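Local coordinates for protein putative isomerase YbhH (Escherichia coli, PDB 6OTV) that probably acts as an isomerase of the PrpF family, whose fold is related to that of diaminopimelate epimerase, though its substrate is not established, at residues H274-I279 / H312-L317; T209-P214 / A262-Y267. All coordinates share one frame; numbering follows the deposited sequence.

Interaction 1 of 2, residues H274-I279 / H312-L317; sequences HRALAI and HPSGAL. With PO4 (phosphate ion), chain I.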
loop_
_atom_site.group_PDB
_atom_site.type_symbol
_atom_site.label_atom_id
_atom_site.label_comp_id
_atom_site.label_asym_id
_atom_site.label_seq_id
_atom_site.Cartn_x
_atom_site.Cartn_y
_atom_site.Cartn_z
ATOM N N HIS A 274 -21.531 10.155 21.050
ATOM C CA HIS A 274 -20.422 11.038 20.711
ATOM C C HIS A 274 -20.923 12.471 20.555
ATOM O O HIS A 274 -21.967 12.718 19.944
ATOM C CB HIS A 274 -19.762 10.553 19.414
ATOM C CG HIS A 274 -18.345 11.010 19.221
ATOM N ND1 HIS A 274 -17.976 12.338 19.242
ATOM C CD2 HIS A 274 -17.215 10.311 18.958
ATOM C CE1 HIS A 274 -16.677 12.436 19.023
ATOM N NE2 HIS A 274 -16.191 11.221 18.847
ATOM N N ARG A 275 -20.180 13.421 21.129
ATOM C CA ARG A 275 -20.521 14.833 20.985
ATOM C C ARG A 275 -20.331 15.329 19.558
ATOM O O ARG A 275 -20.938 16.335 19.174
ATOM C CB ARG A 275 -19.680 15.675 21.945
ATOM C CG ARG A 275 -19.782 15.240 23.399
ATOM C CD ARG A 275 -20.819 16.052 24.161
ATOM N NE ARG A 275 -20.244 17.256 24.758
ATOM C CZ ARG A 275 -20.253 18.457 24.187
ATOM N NH1 ARG A 275 -20.810 18.626 22.996
ATOM N NH2 ARG A 275 -19.704 19.492 24.810
ATOM N N ALA A 276 -19.495 14.657 18.771
ATOM C CA ALA A 276 -19.316 14.980 17.364
ATOM C C ALA A 276 -19.440 13.710 16.534
ATOM O O ALA A 276 -20.502 13.080 16.514
ATOM C CB ALA A 276 -17.964 15.658 17.128
ATOM N N LEU A 277 -18.358 13.315 15.865
ATOM C CA LEU A 277 -18.367 12.124 15.030
ATOM C C LEU A 277 -16.932 11.702 14.751
ATOM O O LEU A 277 -16.089 12.537 14.418
ATOM C CB LEU A 277 -19.113 12.369 13.712
ATOM C CG LEU A 277 -19.018 11.253 12.672
ATOM C CD1 LEU A 277 -19.690 9.982 13.173
ATOM C CD2 LEU A 277 -19.613 11.698 11.347
ATOM N N ALA A 278 -16.664 10.405 14.883
ATOM C CA ALA A 278 -15.343 9.881 14.565
ATOM C C ALA A 278 -15.136 9.829 13.057
ATOM O O ALA A 278 -16.064 9.543 12.293
ATOM C CB ALA A 278 -15.161 8.487 15.166
ATOM N N ILE A 279 -13.903 10.113 12.628
ATOM C CA ILE A 279 -13.576 10.076 11.205
ATOM C C ILE A 279 -13.854 8.693 10.629
ATOM O O ILE A 279 -14.422 8.561 9.537
ATOM C CB ILE A 279 -12.111 10.497 10.982
ATOM C CG1 ILE A 279 -11.880 11.925 11.487
ATOM C CG2 ILE A 279 -11.731 10.366 9.509
ATOM C CD1 ILE A 279 -12.740 12.957 10.802
ATOM N N HIS A 312 -23.616 15.963 12.416
ATOM C CA HIS A 312 -23.470 15.352 13.730
ATOM C C HIS A 312 -23.782 16.420 14.767
ATOM O O HIS A 312 -23.967 17.593 14.421
ATOM C CB HIS A 312 -22.058 14.765 13.907
ATOM C CG HIS A 312 -20.955 15.764 13.752
ATOM N ND1 HIS A 312 -20.602 16.645 14.750
ATOM C CD2 HIS A 312 -20.120 16.012 12.716
ATOM C CE1 HIS A 312 -19.600 17.399 14.334
ATOM N NE2 HIS A 312 -19.288 17.034 13.104
ATOM N N PRO A 313 -23.876 16.045 16.054
ATOM C CA PRO A 313 -24.340 17.015 17.068
ATOM C C PRO A 313 -23.631 18.363 17.078
ATOM O O PRO A 313 -24.259 19.364 17.443
ATOM C CB PRO A 313 -24.103 16.265 18.383
ATOM C CG PRO A 313 -24.309 14.853 18.029
ATOM C CD PRO A 313 -23.772 14.689 16.633
ATOM N N SER A 314 -22.355 18.438 16.698
ATOM C CA SER A 314 -21.603 19.681 16.838
ATOM C C SER A 314 -21.075 20.216 15.510
ATOM O O SER A 314 -20.107 20.980 15.501
ATOM C CB SER A 314 -20.453 19.501 17.834
ATOM O OG SER A 314 -19.882 18.209 17.738
ATOM N N GLY A 315 -21.692 19.856 14.399
ATOM C CA GLY A 315 -21.274 20.402 13.121
ATOM C C GLY A 315 -21.506 19.398 12.003
ATOM O O GLY A 315 -22.403 18.559 12.084
ATOM N N ALA A 316 -20.684 19.516 10.961
ATOM C CA ALA A 316 -20.767 18.636 9.807
ATOM C C ALA A 316 -19.365 18.339 9.303
ATOM O O ALA A 316 -18.420 19.090 9.552
ATOM C CB ALA A 316 -21.619 19.242 8.681
ATOM N N LEU A 317 -19.244 17.229 8.580
ATOM C CA LEU A 317 -17.956 16.759 8.088
ATOM C C LEU A 317 -18.116 16.319 6.642
ATOM O O LEU A 317 -19.057 15.591 6.314
ATOM C CB LEU A 317 -17.432 15.607 8.954
ATOM C CG LEU A 317 -15.962 15.198 8.846
ATOM C CD1 LEU A 317 -15.804 14.025 7.908
ATOM C CD2 LEU A 317 -15.089 16.363 8.396
HETATM P P PO4 I . -11.753 11.024 15.648
HETATM O O1 PO4 I . -12.356 10.478 16.924
HETATM O O2 PO4 I . -10.617 11.961 15.982
HETATM O O3 PO4 I . -11.250 9.881 14.794
HETATM O O4 PO4 I . -12.801 11.797 14.884
#
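Ser314 reaches across to the backbone of Arg275: its OG donates a hydrogen bond to Arg275 O at 2.6 Å, arriving tilted from the carbonyl plane with a C=O...OG angle of 124°. Pro313 lies against the same carbonyl, its CB 3.3 Å from Arg275 O, while its CD sits near Ala276 O. The imidazole of His312 comes next. Its CG is held between its own backbone N and carbonyl carbon (chi1 58°), which swings the ring against Ala276 and brings ND1 to 3.4 Å from Ala276 CA. Leu277 N stands over one face of this ring, offset toward the rim, and Gly315 O covers the opposite face at its centre, 3.4 Å above the plane. Leu277 CB meets His312 CB at 3.8 Å, and farther along Ile279 CD1 comes within 4.3 Å of Leu317 CD1.

A type I turn from His312 to Gly315 connects antiparallel strands 306-312 and 315-322 as a hairpin, closed by backbone bonds in both directions between these two residues, and it packs against the loop leading into helix 279-290. Inside the turn, Ser314 N donates to His312 ND1 and helps fix the ring's rotation. In the loop, Ala276 N donates to His274 ND1 at 2.8 Å.

A phosphate ion, probably from the crystallisation liquor, lies just after the N-cap residue Ala278. Ile279 N donates to its O4 at 3.0 Å and more weakly to O3. Phosphate O1 lies near the His274 ring plane, too far for a hydrogen bond. Gly94 N and Asn95 ND2, starting helix 94-106, also bind the ion, consistent with the cleft of diaminopimelate-epimerase-like folds, where two facing helix N termini hold a substrate carboxylate. Leu277 also packs on Val265 and Ile310, Leu317 on Ala282 and Val335.

Interaction 2 of 2, residues T209-P214 / A262-Y267; sequences TGYELP and AINVRY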
loop_
_atom_site.group_PDB
_atom_site.type_symbol
_atom_site.label_atom_id
_atom_site.label_comp_id
_atom_site.label_asym_id
_atom_site.label_seq_id
_atom_site.Cartn_x
_atom_site.Cartn_y
_atom_site.Cartn_z
ATOM N N THR A 209 -36.239 11.280 16.888
ATOM C CA THR A 209 -36.068 12.083 15.682
ATOM C C THR A 209 -34.665 11.932 15.116
ATOM O O THR A 209 -34.479 11.980 13.893
ATOM C CB THR A 209 -36.345 13.557 15.975
ATOM O OG1 THR A 209 -35.274 14.090 16.766
ATOM C CG2 THR A 209 -37.655 13.717 16.732
ATOM N N GLY A 210 -33.674 11.740 15.984
ATOM C CA GLY A 210 -32.284 11.725 15.589
ATOM C C GLY A 210 -31.579 13.052 15.750
ATOM O O GLY A 210 -30.363 13.120 15.537
ATOM N N TYR A 211 -32.300 14.106 16.125
ATOM C CA TYR A 211 -31.716 15.428 16.290
ATOM C C TYR A 211 -31.555 15.807 17.754
ATOM O O TYR A 211 -31.175 16.944 18.055
ATOM C CB TYR A 211 -32.562 16.467 15.551
ATOM C CG TYR A 211 -32.854 16.068 14.123
ATOM C CD1 TYR A 211 -31.873 16.159 13.141
ATOM C CD2 TYR A 211 -34.108 15.591 13.755
ATOM C CE1 TYR A 211 -32.133 15.789 11.836
ATOM C CE2 TYR A 211 -34.378 15.220 12.449
ATOM C CZ TYR A 211 -33.387 15.319 11.495
ATOM O OH TYR A 211 -33.642 14.951 10.197
ATOM N N GLU A 212 -31.826 14.877 18.669
ATOM C CA GLU A 212 -31.696 15.155 20.092
ATOM C C GLU A 212 -30.232 15.361 20.473
ATOM O O GLU A 212 -29.315 14.868 19.809
ATOM C CB GLU A 212 -32.296 14.014 20.921
ATOM C CG GLU A 212 -33.790 13.772 20.698
ATOM C CD GLU A 212 -34.075 12.805 19.557
ATOM O OE1 GLU A 212 -33.153 12.513 18.764
ATOM O OE2 GLU A 212 -35.227 12.332 19.457
ATOM N N LEU A 213 -30.024 16.104 21.555
ATOM C CA LEU A 213 -28.679 16.336 22.052
ATOM C C LEU A 213 -28.079 15.034 22.584
ATOM O O LEU A 213 -28.806 14.143 23.034
ATOM C CB LEU A 213 -28.692 17.391 23.155
ATOM C CG LEU A 213 -29.180 18.791 22.775
ATOM C CD1 LEU A 213 -29.361 19.649 24.016
ATOM C CD2 LEU A 213 -28.213 19.448 21.806
ATOM N N PRO A 214 -26.751 14.896 22.527
ATOM C CA PRO A 214 -26.116 13.692 23.094
ATOM C C PRO A 214 -26.482 13.432 24.546
ATOM O O PRO A 214 -26.629 12.268 24.943
ATOM C CB PRO A 214 -24.618 13.985 22.928
ATOM C CG PRO A 214 -24.549 14.899 21.750
ATOM C CD PRO A 214 -25.787 15.757 21.819
ATOM N N ALA A 262 -25.922 15.531 3.559
ATOM C CA ALA A 262 -26.450 14.276 3.039
ATOM C C ALA A 262 -27.203 13.466 4.085
ATOM O O ALA A 262 -28.139 12.740 3.733
ATOM C CB ALA A 262 -25.317 13.419 2.462
ATOM N N ILE A 263 -26.823 13.569 5.358
ATOM C CA ILE A 263 -27.389 12.718 6.398
ATOM C C ILE A 263 -27.015 13.302 7.752
ATOM O O ILE A 263 -26.031 14.039 7.871
ATOM C CB ILE A 263 -26.873 11.263 6.226
ATOM C CG1 ILE A 263 -27.626 10.286 7.129
ATOM C CG2 ILE A 263 -25.386 11.199 6.482
ATOM C CD1 ILE A 263 -27.308 8.833 6.833
ATOM N N ASN A 264 -27.813 12.990 8.768
ATOM C CA ASN A 264 -27.537 13.362 10.147
ATOM C C ASN A 264 -27.353 12.092 10.967
ATOM O O ASN A 264 -28.088 11.116 10.785
ATOM C CB ASN A 264 -28.672 14.214 10.724
ATOM C CG ASN A 264 -28.560 14.399 12.224
ATOM O OD1 ASN A 264 -27.752 15.194 12.709
ATOM N ND2 ASN A 264 -29.374 13.662 12.970
ATOM N N VAL A 265 -26.367 12.090 11.863
ATOM C CA VAL A 265 -26.017 10.877 12.588
ATOM C C VAL A 265 -25.881 11.172 14.076
ATOM O O VAL A 265 -25.617 12.302 14.497
ATOM C CB VAL A 265 -24.715 10.224 12.056
ATOM C CG1 VAL A 265 -24.816 9.940 10.559
ATOM C CG2 VAL A 265 -23.506 11.093 12.369
ATOM N N ARG A 266 -26.079 10.123 14.873
ATOM C CA ARG A 266 -25.766 10.116 16.299
ATOM C C ARG A 266 -24.878 8.906 16.549
ATOM O O ARG A 266 -25.332 7.764 16.426
ATOM C CB ARG A 266 -27.035 10.065 17.153
ATOM C CG ARG A 266 -27.843 11.356 17.135
ATOM C CD ARG A 266 -27.023 12.517 17.679
ATOM N NE ARG A 266 -27.758 13.780 17.668
ATOM C CZ ARG A 266 -27.727 14.663 16.673
ATOM N NH1 ARG A 266 -26.999 14.429 15.587
ATOM N NH2 ARG A 266 -28.427 15.788 16.760
ATOM N N TYR A 267 -23.618 9.159 16.895
ATOM C CA TYR A 267 -22.575 8.139 16.929
ATOM C C TYR A 267 -22.395 7.637 18.358
ATOM O O TYR A 267 -22.014 8.406 19.246
ATOM C CB TYR A 267 -21.269 8.719 16.382
ATOM C CG TYR A 267 -20.150 7.727 16.146
ATOM C CD1 TYR A 267 -20.192 6.844 15.075
ATOM C CD2 TYR A 267 -19.032 7.703 16.971
ATOM C CE1 TYR A 267 -19.162 5.946 14.846
ATOM C CE2 TYR A 267 -17.996 6.809 16.750
ATOM C CZ TYR A 267 -18.067 5.933 15.686
ATOM O OH TYR A 267 -17.040 5.041 15.462
#
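With CG anti to the carbonyl carbon (chi1 -71°) and the chain bent at chi2, Arg266 turns one guanidinium face toward the Gly210 carbonyl oxygen. Asn264, two residues earlier on the same strand, instead extends CG anti to its backbone N, which carries the amide toward the loop so that ND2 meets Gly210 O. That oxygen therefore sits over the centre of the guanidinium face, 3.2 Å above its plane, and accepts a hydrogen bond from Asn264 ND2 at 2.8 Å. The oxygen lies in the plane of the Asn264 amide, but the donor stands well above the Gly210 carbonyl plane. Along the guanidinium edge, Arg266 NE donates to Glu212 O at 2.9 Å in a nearly straight bond (165°), with NH2 adding a weak one to the same oxygen.

Strand 263-267 runs between antiparallel strand 250-255 and parallel strand 306-312, in what is probably the second lobe of a two-lobed diaminopimelate-epimerase-like fold. Asn264 and Arg266 project from one side of it to hold the loop that precedes helix 214-219, and Leu217 of that helix packs on Arg266. NH1 ties the guanidinium to its own strand and helps fix its rotation: it donates to Val265 O at 2.8 Å, close to the guanidinium plane, and to Asn264 OD1 at 3.1 Å, a bent bond whose acceptor lies well out of that plane.

Tyr211 slants across the Asn264 amide, its CD1 3.5 Å from Asn264 ND2 and the two planes 28° apart; its OH bonds to Pro256 O. Asn264 ND2 has Ser255 OG as a further partner. The loop also holds its own shape. Thr209 OG1 accepts from Tyr211 N in an ST turn, and the Glu212 carboxylate takes Thr209 N on OE2 and Gly210 N on OE1.

Going from the N terminus, the chain passes 209-214, makes helices 214-219 and 221-237 and strand 250-255, then returns along 262-267, where interaction 2 closes that loop. Interaction 1 opens only afterwards, at 274-279; helix 279-290 and strand 306-312 follow before 312-317 closes it. The two loops are thus in series, neither nested nor crossed. Their centres lie 9 Å apart, and they meet directly: His274 N probably bonds to Tyr267 O at 2.6 Å, and Pro313 packs against both Arg266 and Pro214. Strand 263-267 and the neighbouring 306-322 hairpin are thereby joined to the approaches to helices 214-219 and 279-290.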